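PDB 2RFR: uncharacterized protein from Novosphingobium aromaticivorans, which is of unknown function but adopts the NTF2-like, cystatin-like fold of a SnoaL-like domain, a fold shared by small enzymes and binding proteins. Local coordinates for residues G86-T91 and A97-H102; E138-D143 and R149-F154; R22-R27 and W123-T128. All coordinates share one frame; numbering follows the deposited sequence. Where two conformers were deposited one is given.

Contact 1 of 3, residues G86-T91 and A97-H102; sequences GPATVT and ATARCH
The beta hairpin of strands 81-93 and 96-109 brings Thr89 against Arg100 and Thr91 against Thr98, both hydrogen-bonded antiparallel pairs. Thr89 N gives its hydrogen to Arg100 O at 3.0 Å, and Arg100 N returns a bond to Thr89 O. Thr91 and Thr98 exchange a second such pair, with Thr91 N 2.9 Å from Thr98 O in a nearly straight bond (172°). Farther along, Gly86 N reaches His102 O, while water 1 joins Pro87 O to His102 N where direct pairing lapses. In this NTF2-like fold the hairpin forms one margin of the curved sheet within the chain, and its two faces differ. On the side facing helix 5-33, Val90 CG2 rests 4.1 Å from Ala99 CB. On the reverse, in the conformer described, Thr89 CG2 sits over the centre of the Arg100 guanidinium, 3.5 Å above its plane; the arginine folds back through a bend at chi3 (-78°). Water 2 connects Arg100 NH2 with the hydroxyls of Thr89 and Thr91, NE holds water 3, and NH1 bonds Leu152 O. Thr89 OG1, anti to its own backbone nitrogen (chi1 177°), also bonds Glu23 of the second subunit.

Contact 2 of 3, residues E138-D143 and R149-F154; sequences ENALLD and RALLQF
Glu138, on strand 131-141, the last strand in the chain, which lies inside the sheet, meets Leu151 of the C-terminal helix 146-152 with its aliphatic base and one carboxylate oxygen. Leu151 CD2 lies 3.7 Å from Glu138 CB and 3.4 Å from Glu138 OE1, the two side chains running obliquely across each other. The glutamate chain is extended beyond CG, and its other oxygen, OE2, forms a salt bridge with Arg136. Asn139 turns its side chain away, to Asn121, and offers the helix its backbone instead. Here the second methyl of the leucine, CD1, lies along the strand: Leu151 CD1 is 3.6 Å from Glu138 O and 3.7 Å from Ala140 N. It also reaches the Ala140 methyl, with Leu151 CD1 3.9 Å from Ala140 CB, and that methyl touches Ala147 and Ala148 of the helix as well. At Leu142 the chain bends through an inverse gamma turn as it leaves the strand. Leu142 CD2 then comes 4.3 Å from Leu152 CD1, a looser meeting of methyl groups beside His102. The short helix thus folds back over the sheet through its leucines. Their methyls meet carboxylate, backbone and methyl atoms without any hydrogen bond between the two segments, so these contacts are non-directional; a directional hold on the helix end comes from elsewhere, where Leu151 O bonds Arg122.

Contact 3 of 3, residues R22-R27 and W123-T128; sequences RELIAR and WTFRRT
Ile25 overlaps the Trp123 indole of strand 112-128, lying with CG1 over the centre of one ring face, 4.3 Å above its plane, and also touches Phe125 at CZ. This is helix-on-sheet packing in the NTF2-like fold, where the long N-terminal helix 5-33 covers the concave face of a strongly curved sheet. The axes of helix 22-27 and strand 123-128 stay 11.0 Å apart at their closest and make an angle of 128°, a separation filled by large side chains. Ile25 CG1 and CD1 both stand 3.8 Å from Phe125 CZ, the isoleucine crossing the phenylalanine at about a right angle. With CG1 anti to the carbonyl carbon (chi1 -57°), that branch is placed to meet both the Trp123 face and Phe125 CZ, and Ile25 CG2 adds a contact 4.3 Å from Trp123 CZ2. Leu24 sits one position earlier on the helix, and its side chain and that of Phe125 run past each other in opposite directions. Phe125 is therefore touched at CZ by Ile25 and along its CD2-CE2 side by Leu24, both approaching obliquely. The cluster is apolar and mostly buried, and Ile25 extends it to Ala99 on the next strand and to Leu85 and Ala88 on the one beyond. Glu23 lies on another side of the helix and binds Arg18 and Arg22 of the third subunit. Across the helix-strand interface the closest approach is Leu24 CD1 to Phe125 CD2, at 3.7 Å.

In the fold
All three contacts are buried and involve the same curved sheet, but they use it differently. Contact 1 lies within it, joining two strands by backbone bonds, with waters and an arginine on one face. Contact 3, the most central, is the apolar core between helix and sheet; backbone bonds from Ala97 and Ala99 to Phe125 and Trp123 tie it to contact 1. Contact 2 is the most peripheral, where methyl groups settle the C-terminal helix on the sheet, and it meets contact 1 where His102 packs on Leu142. Contacts 2 and 3 do not touch each other. All three adjoin the second subunit, contact 3 through Arg22, and contacts 1 and 3 also touch the third.

Contact 1 of 3, residues G86-T91 and A97-H102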
# COMPACT_ATOMS: atom_id res chain seq x y z
N GLY A 86 -4.41 -1.37 3.27
CA GLY A 86 -3.92 -0.69 2.10
C GLY A 86 -3.20 0.60 2.45
O GLY A 86 -3.14 1.02 3.60
N PRO A 87 -2.66 1.26 1.45
CA PRO A 87 -2.07 2.58 1.64
C PRO A 87 -3.06 3.53 2.24
O PRO A 87 -4.27 3.53 1.91
CB PRO A 87 -1.77 3.02 0.20
CG PRO A 87 -1.60 1.74 -0.57
CD PRO A 87 -2.62 0.84 0.05
N ALA A 88 -2.58 4.32 3.16
CA ALA A 88 -3.42 5.28 3.88
C ALA A 88 -3.27 6.67 3.34
O ALA A 88 -2.17 7.08 2.94
CB ALA A 88 -3.03 5.27 5.38
N THR A 89 -4.36 7.43 3.37
CA THR A 89 -4.27 8.90 3.31
C THR A 89 -4.05 9.41 4.69
O THR A 89 -4.72 8.93 5.59
CB THR A 89 -5.54 9.51 2.66
OG1 THR A 89 -5.42 10.94 2.69
CG2 THR A 89 -6.79 9.12 3.29
N VAL A 90 -3.15 10.37 4.88
CA VAL A 90 -2.77 10.88 6.19
C VAL A 90 -2.88 12.38 6.17
O VAL A 90 -2.38 13.01 5.23
CB VAL A 90 -1.34 10.42 6.54
CG1 VAL A 90 -0.88 11.06 7.90
CG2 VAL A 90 -1.23 8.90 6.60
N THR A 91 -3.47 12.94 7.21
CA THR A 91 -3.47 14.40 7.46
C THR A 91 -2.92 14.67 8.85
O THR A 91 -3.44 14.16 9.81
CB THR A 91 -4.86 14.96 7.37
OG1 THR A 91 -5.39 14.73 6.06
CG2 THR A 91 -4.88 16.49 7.66
N ALA A 97 -3.15 13.64 14.21
CA ALA A 97 -3.27 13.25 12.83
C ALA A 97 -4.46 12.30 12.69
O ALA A 97 -4.91 11.69 13.64
CB ALA A 97 -1.99 12.53 12.34
N THR A 98 -4.89 12.20 11.44
CA THR A 98 -5.98 11.29 11.02
C THR A 98 -5.56 10.52 9.78
O THR A 98 -4.95 11.13 8.88
CB THR A 98 -7.27 12.10 10.72
OG1 THR A 98 -7.59 12.93 11.86
CG2 THR A 98 -8.49 11.17 10.45
N ALA A 99 -5.91 9.24 9.69
CA ALA A 99 -5.64 8.48 8.48
C ALA A 99 -6.88 7.71 8.13
O ALA A 99 -7.67 7.32 8.98
CB ALA A 99 -4.48 7.50 8.70
N ARG A 100 -7.06 7.44 6.85
CA ARG A 100 -8.11 6.57 6.36
C ARG A 100 -7.49 5.54 5.42
O ARG A 100 -6.60 5.88 4.64
CB ARG A 100 -9.18 7.37 5.63
CG ARG A 100 -10.01 8.29 6.54
CD ARG A 100 -10.72 9.35 5.72
NE ARG A 100 -9.82 10.44 5.31
CZ ARG A 100 -9.78 11.04 4.11
NH1 ARG A 100 -10.60 10.71 3.13
NH2 ARG A 100 -8.89 11.99 3.87
N CYS A 101 -7.97 4.30 5.50
CA CYS A 101 -7.48 3.23 4.64
C CYS A 101 -8.58 2.16 4.57
O CYS A 101 -9.52 2.15 5.32
CB CYS A 101 -6.15 2.65 5.11
SG CYS A 101 -6.19 1.74 6.68
N HIS A 102 -8.34 1.26 3.65
CA HIS A 102 -9.13 0.04 3.55
C HIS A 102 -8.40 -1.07 4.23
O HIS A 102 -7.16 -1.09 4.29
CB HIS A 102 -9.34 -0.34 2.09
CG HIS A 102 -10.09 0.65 1.28
ND1 HIS A 102 -9.46 1.60 0.51
CD2 HIS A 102 -11.40 0.85 1.11
CE1 HIS A 102 -10.39 2.31 -0.13
NE2 HIS A 102 -11.58 1.88 0.24
O HOH W 1 -6.31 1.51 1.65
O HOH W 2 -6.04 12.21 4.98
O HOH W 3 -7.10 11.06 6.70
O HOH W 4 -5.75 15.57 11.19

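Contact 2 of 3, residues E138-D143 and R149-F154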
# COMPACT_ATOMS: atom_id res chain seq x y z
N GLU A 138 -11.37 3.07 14.17
CA GLU A 138 -12.74 2.67 13.94
C GLU A 138 -12.77 1.94 12.60
O GLU A 138 -12.22 2.39 11.62
CB GLU A 138 -13.64 3.90 13.84
CG GLU A 138 -13.76 4.70 15.15
CD GLU A 138 -14.41 6.01 15.00
OE1 GLU A 138 -14.36 6.64 13.94
OE2 GLU A 138 -14.91 6.50 16.01
N ASN A 139 -13.56 0.88 12.56
CA ASN A 139 -13.62 0.00 11.43
C ASN A 139 -15.08 -0.45 11.20
O ASN A 139 -15.85 -0.61 12.16
CB ASN A 139 -12.60 -1.11 11.75
CG ASN A 139 -12.74 -2.34 10.95
OD1 ASN A 139 -13.67 -3.09 11.12
ND2 ASN A 139 -11.74 -2.60 10.11
N ALA A 140 -15.48 -0.59 9.94
CA ALA A 140 -16.83 -1.04 9.60
C ALA A 140 -16.74 -1.75 8.25
O ALA A 140 -15.94 -1.39 7.37
CB ALA A 140 -17.81 0.11 9.53
N LEU A 141 -17.61 -2.73 8.03
CA LEU A 141 -17.62 -3.47 6.78
C LEU A 141 -18.13 -2.63 5.62
O LEU A 141 -19.17 -1.97 5.75
CB LEU A 141 -18.54 -4.70 6.91
CG LEU A 141 -18.08 -5.79 7.86
CD1 LEU A 141 -19.20 -6.81 8.02
CD2 LEU A 141 -16.81 -6.45 7.32
N LEU A 142 -17.51 -2.78 4.45
CA LEU A 142 -18.00 -2.20 3.22
C LEU A 142 -18.96 -3.22 2.53
O LEU A 142 -18.72 -3.79 1.49
CB LEU A 142 -16.80 -1.82 2.34
CG LEU A 142 -16.12 -0.53 2.83
CD1 LEU A 142 -14.68 -0.44 2.29
CD2 LEU A 142 -16.91 0.68 2.43
N ASP A 143 -20.09 -3.38 3.23
CA ASP A 143 -21.17 -4.29 2.90
C ASP A 143 -22.43 -3.53 2.58
O ASP A 143 -23.54 -4.11 2.54
CB ASP A 143 -21.40 -5.28 4.00
CG ASP A 143 -21.86 -4.64 5.28
OD1 ASP A 143 -22.01 -3.39 5.36
OD2 ASP A 143 -22.08 -5.43 6.24
N ARG A 149 -18.88 3.96 4.82
CA ARG A 149 -18.72 5.12 3.95
C ARG A 149 -18.34 6.37 4.72
O ARG A 149 -17.46 7.16 4.31
CB ARG A 149 -19.99 5.40 3.15
CG ARG A 149 -20.24 4.28 2.15
CD ARG A 149 -21.36 4.64 1.17
NE ARG A 149 -22.63 4.80 1.87
CZ ARG A 149 -23.45 3.81 2.18
NH1 ARG A 149 -23.22 2.58 1.82
NH2 ARG A 149 -24.58 4.06 2.84
N ALA A 150 -18.94 6.56 5.89
CA ALA A 150 -18.61 7.72 6.73
C ALA A 150 -17.22 7.72 7.25
O ALA A 150 -16.61 8.78 7.38
CB ALA A 150 -19.64 7.84 7.91
N LEU A 151 -16.66 6.55 7.54
CA LEU A 151 -15.28 6.45 7.98
C LEU A 151 -14.33 6.96 6.92
O LEU A 151 -13.30 7.52 7.26
CB LEU A 151 -14.95 5.02 8.40
CG LEU A 151 -15.64 4.50 9.63
CD1 LEU A 151 -15.28 3.07 9.86
CD2 LEU A 151 -15.31 5.37 10.91
N LEU A 152 -14.63 6.72 5.65
CA LEU A 152 -13.78 7.13 4.54
C LEU A 152 -13.89 8.57 4.16
O LEU A 152 -13.03 9.10 3.50
CB LEU A 152 -14.02 6.22 3.34
CG LEU A 152 -13.67 4.75 3.57
CD1 LEU A 152 -14.07 3.91 2.36
CD2 LEU A 152 -12.18 4.54 3.94
N GLN A 153 -15.01 9.18 4.53
CA GLN A 153 -15.29 10.44 3.93
C GLN A 153 -14.38 11.49 4.53
O GLN A 153 -13.88 11.39 5.71
CB GLN A 153 -16.76 10.78 4.12
CG GLN A 153 -16.98 11.35 5.42
CD GLN A 153 -18.48 11.51 5.67
OE1 GLN A 153 -19.29 10.95 4.93
NE2 GLN A 153 -18.85 12.25 6.71
N PHE A 154 -14.09 12.50 3.73
CA PHE A 154 -13.33 13.67 4.21
C PHE A 154 -14.30 14.75 4.69
O PHE A 154 -13.89 15.57 5.57
CB PHE A 154 -12.40 14.24 3.12

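Contact 3 of 3, residues R22-R27 and W123-T128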
# COMPACT_ATOMS: atom_id res chain seq x y z
N ARG A 22 2.47 6.24 8.84
CA ARG A 22 2.32 5.16 7.88
C ARG A 22 2.95 3.87 8.37
O ARG A 22 2.42 2.76 8.13
CB ARG A 22 2.85 5.60 6.52
CG ARG A 22 1.91 6.62 5.86
CD ARG A 22 2.33 6.89 4.46
NE ARG A 22 1.18 7.44 3.71
CZ ARG A 22 1.03 8.72 3.48
NH1 ARG A 22 1.95 9.59 3.90
NH2 ARG A 22 -0.01 9.19 2.80
N GLU A 23 4.10 3.97 9.03
CA GLU A 23 4.78 2.81 9.60
C GLU A 23 3.95 2.17 10.69
O GLU A 23 3.84 0.93 10.72
CB GLU A 23 6.23 3.20 10.02
CG GLU A 23 7.04 2.17 10.64
CD GLU A 23 7.50 1.05 9.71
OE1 GLU A 23 7.77 1.18 8.45
OE2 GLU A 23 7.82 0.06 10.35
N LEU A 24 3.28 2.93 11.57
CA LEU A 24 2.38 2.33 12.56
C LEU A 24 1.32 1.50 11.89
O LEU A 24 1.03 0.38 12.30
CB LEU A 24 1.66 3.41 13.41
CG LEU A 24 2.42 4.23 14.44
CD1 LEU A 24 1.51 5.30 15.02
CD2 LEU A 24 2.96 3.28 15.59
N ILE A 25 0.66 2.07 10.89
CA ILE A 25 -0.41 1.40 10.22
C ILE A 25 0.11 0.13 9.50
O ILE A 25 -0.53 -0.93 9.61
CB ILE A 25 -1.14 2.33 9.24
CG1 ILE A 25 -1.67 3.55 9.98
CG2 ILE A 25 -2.27 1.57 8.48
CD1 ILE A 25 -2.24 4.64 9.03
N ALA A 26 1.27 0.22 8.88
CA ALA A 26 1.87 -0.93 8.15
C ALA A 26 2.30 -2.03 9.11
O ALA A 26 2.40 -3.18 8.67
CB ALA A 26 3.01 -0.45 7.31
N ARG A 27 2.59 -1.72 10.38
CA ARG A 27 2.95 -2.75 11.33
C ARG A 27 1.77 -3.52 11.89
O ARG A 27 1.98 -4.62 12.38
CB ARG A 27 3.70 -2.09 12.52
CG ARG A 27 5.11 -1.66 12.16
CD ARG A 27 5.75 -0.91 13.37
NE ARG A 27 7.05 -0.41 12.97
N TRP A 123 -8.42 6.16 11.48
CA TRP A 123 -7.48 6.14 12.60
C TRP A 123 -7.19 7.56 13.02
O TRP A 123 -7.08 8.44 12.18
CB TRP A 123 -6.17 5.55 12.15
CG TRP A 123 -6.07 4.15 11.69
CD1 TRP A 123 -6.51 3.63 10.50
CD2 TRP A 123 -5.36 3.09 12.35
NE1 TRP A 123 -6.13 2.33 10.41
CE2 TRP A 123 -5.39 1.97 11.49
CE3 TRP A 123 -4.71 2.98 13.55
CZ2 TRP A 123 -4.79 0.78 11.83
CZ3 TRP A 123 -4.08 1.80 13.88
CH2 TRP A 123 -4.10 0.73 13.00
N THR A 124 -7.04 7.78 14.30
CA THR A 124 -6.50 9.01 14.86
C THR A 124 -5.24 8.71 15.61
O THR A 124 -5.06 7.61 16.14
CB THR A 124 -7.49 9.71 15.71
OG1 THR A 124 -7.79 8.91 16.83
CG2 THR A 124 -8.77 10.10 14.99
N PHE A 125 -4.35 9.71 15.66
CA PHE A 125 -3.02 9.56 16.25
C PHE A 125 -2.68 10.80 17.05
O PHE A 125 -3.19 11.89 16.80
CB PHE A 125 -1.95 9.38 15.17
CG PHE A 125 -2.19 8.26 14.22
CD1 PHE A 125 -2.97 8.46 13.13
CD2 PHE A 125 -1.71 7.00 14.45
CE1 PHE A 125 -3.23 7.42 12.25
CE2 PHE A 125 -1.97 5.93 13.58
CZ PHE A 125 -2.77 6.16 12.49
N ARG A 126 -1.72 10.64 17.94
CA ARG A 126 -1.11 11.81 18.57
C ARG A 126 0.35 11.61 18.79
O ARG A 126 0.86 10.53 18.92
CB ARG A 126 -1.85 12.20 19.81
CG ARG A 126 -1.64 11.38 20.96
CD ARG A 126 -2.18 12.19 22.18
NE ARG A 126 -2.04 11.36 23.33
CZ ARG A 126 -3.01 10.69 23.95
NH1 ARG A 126 -4.29 10.77 23.60
NH2 ARG A 126 -2.65 9.96 24.99
N ARG A 127 1.04 12.74 18.83
CA ARG A 127 2.47 12.76 19.07
C ARG A 127 2.66 12.57 20.55
O ARG A 127 2.20 13.38 21.31
CB ARG A 127 3.05 14.11 18.63
CG ARG A 127 4.57 14.13 18.61
CD ARG A 127 5.08 15.60 18.48
NE ARG A 127 4.50 16.29 17.32
CZ ARG A 127 4.92 16.10 16.06
NH1 ARG A 127 5.97 15.30 15.75
NH2 ARG A 127 4.33 16.75 15.06
N THR A 128 3.43 11.62 20.96
CA THR A 128 3.76 11.41 22.37
C THR A 128 5.23 11.61 22.51
O THR A 128 5.95 11.66 21.52
CB THR A 128 3.42 9.96 22.82
OG1 THR A 128 4.44 9.03 22.41
CG2 THR A 128 2.02 9.52 22.34